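Side-chain contact in 5-ketofructose reductase (Gluconobacter sp., PDB 7COK), which probably catalyses the reduction of 5-ketofructose to fructose, as a member of a novel class in the shikimate dehydrogenase family: residues A[114-117]-A[121-124]. Residues are numbered along the deposited sequence; the frame is centred on the assembly and turned at random.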
ATOM      1  N   ALA A 114     -22.748 -16.700  -5.663  1.00 13.74           N
ATOM      2  CA  ALA A 114     -22.065 -17.711  -4.849  1.00 13.95           C
ATOM      3  C   ALA A 114     -22.902 -18.106  -3.635  1.00 13.87           C
ATOM      4  O   ALA A 114     -23.040 -19.288  -3.336  1.00 14.42           O
ATOM      5  CB  ALA A 114     -20.695 -17.223  -4.416  1.00 13.63           C
ATOM      6  N   SER A 115     -23.488 -17.136  -2.935  1.00 13.80           N
ATOM      7  CA  SER A 115     -24.396 -17.469  -1.829  1.00 13.46           C
ATOM      8  C   SER A 115     -25.567 -18.343  -2.300  1.00 13.84           C
ATOM      9  O   SER A 115     -25.908 -19.345  -1.653  1.00 15.23           O
ATOM     10  CB  SER A 115     -24.929 -16.200  -1.175  1.00 13.77           C
ATOM     11  OG  SER A 115     -23.897 -15.518  -0.437  1.00 13.80           O
ATOM     12  N   LEU A 116     -26.164 -17.964  -3.440  1.00 14.19           N
ATOM     13  CA  LEU A 116     -27.306 -18.695  -4.016  1.00 14.87           C
ATOM     14  C   LEU A 116     -26.943 -20.156  -4.274  1.00 15.89           C
ATOM     15  O   LEU A 116     -27.696 -21.065  -3.900  1.00 15.57           O
ATOM     16  CB  LEU A 116     -27.799 -18.033  -5.316  1.00 15.21           C
ATOM     17  CG  LEU A 116     -29.079 -18.679  -5.876  1.00 15.04           C
ATOM     18  CD1 LEU A 116     -30.272 -18.497  -4.946  1.00 15.81           C
ATOM     19  CD2 LEU A 116     -29.374 -18.190  -7.285  1.00 15.82           C
ATOM     20  N   LYS A 117     -25.778 -20.363  -4.881  1.00 16.36           N
ATOM     21  CA  LYS A 117     -25.316 -21.692  -5.269  1.00 17.07           C
ATOM     22  C   LYS A 117     -25.129 -22.655  -4.089  1.00 17.72           C
ATOM     23  O   LYS A 117     -25.148 -23.881  -4.288  1.00 18.72           O
ATOM     24  CB  LYS A 117     -24.064 -21.586  -6.129  1.00 17.47           C
ATOM     25  CG  LYS A 117     -24.404 -21.171  -7.557  1.00 19.55           C
ATOM     26  CD  LYS A 117     -23.190 -20.885  -8.415  1.00 22.32           C
ATOM     27  CE  LYS A 117     -23.567 -20.751  -9.875  1.00 25.64           C
ATOM     28  NZ  LYS A 117     -22.354 -20.680 -10.738  1.00 27.78           N
ATOM     29  N   SER A 121     -29.498 -24.069  -7.701  1.00 21.51           N
ATOM     30  CA  SER A 121     -28.964 -23.537  -8.955  1.00 21.40           C
ATOM     31  C   SER A 121     -29.864 -22.428  -9.483  1.00 21.31           C
ATOM     32  O   SER A 121     -31.083 -22.524  -9.371  1.00 22.63           O
ATOM     33  CB  SER A 121     -28.828 -24.639 -10.009  1.00 22.94           C
ATOM     34  OG  SER A 121     -28.277 -24.116 -11.215  1.00 24.66           O
ATOM     35  N   PRO A 122     -29.263 -21.382 -10.076  1.00 20.89           N
ATOM     36  CA  PRO A 122     -30.051 -20.323 -10.706  1.00 19.97           C
ATOM     37  C   PRO A 122     -30.683 -20.726 -12.037  1.00 18.93           C
ATOM     38  O   PRO A 122     -31.619 -20.063 -12.481  1.00 18.89           O
ATOM     39  CB  PRO A 122     -29.016 -19.223 -10.957  1.00 20.28           C
ATOM     40  CG  PRO A 122     -27.709 -19.932 -11.017  1.00 21.54           C
ATOM     41  CD  PRO A 122     -27.832 -21.017  -9.997  1.00 21.19           C
ATOM     42  N   ALA A 123     -30.178 -21.794 -12.662  1.00 18.41           N
ATOM     43  CA  ALA A 123     -30.561 -22.111 -14.037  1.00 17.75           C
ATOM     44  C   ALA A 123     -32.037 -22.514 -14.086  1.00 17.58           C
ATOM     45  O   ALA A 123     -32.478 -23.346 -13.296  1.00 18.62           O
ATOM     46  CB  ALA A 123     -29.670 -23.207 -14.609  1.00 17.90           C
ATOM     47  N   GLY A 124     -32.796 -21.859 -14.969  1.00 17.54           N
ATOM     48  CA  GLY A 124     -34.216 -22.159 -15.146  1.00 16.80           C
ATOM     49  C   GLY A 124     -35.145 -21.540 -14.117  1.00 17.85           C
ATOM     50  O   GLY A 124     -36.338 -21.754 -14.181  1.00 18.32           O
TER
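Leu116, near the C-terminal part of helix 110-117, lays one methyl against the ring of Pro122 in the loop that follows. CD2 does the touching: it sits squarely over one face of the ring, a little nearer one side, 3.8 Å from Pro122 CB and 4.1 Å from Pro122 CA. With CG anti to the backbone N of Leu116 (chi1 -174°), the branch lies beside the carbonyl carbon, and chi2 of 65° then puts CD2 over the ring. Leu143 of helix 134-145 touches both of these buried side chains. The other side is looser. Lys117, exposed to solvent, runs its extended stem past the CD edge of the ring, its CG 4.2 Å and its CE 4.3 Å from Pro122 CD, and leaves NZ farther off. Ser121 is likewise exposed and turns its CB away from the helix; its OG accepts a weak hydrogen bond of 3.3 Å from Ala123 N, nearly straight at 169°, within the loop itself. No hydrogen bond crosses between the segments; their side chains meet through apolar contact. The loop leads directly into strand 126-130, a central strand of the parallel sheet in the Rossmann-type dinucleotide-binding fold of shikimate dehydrogenases.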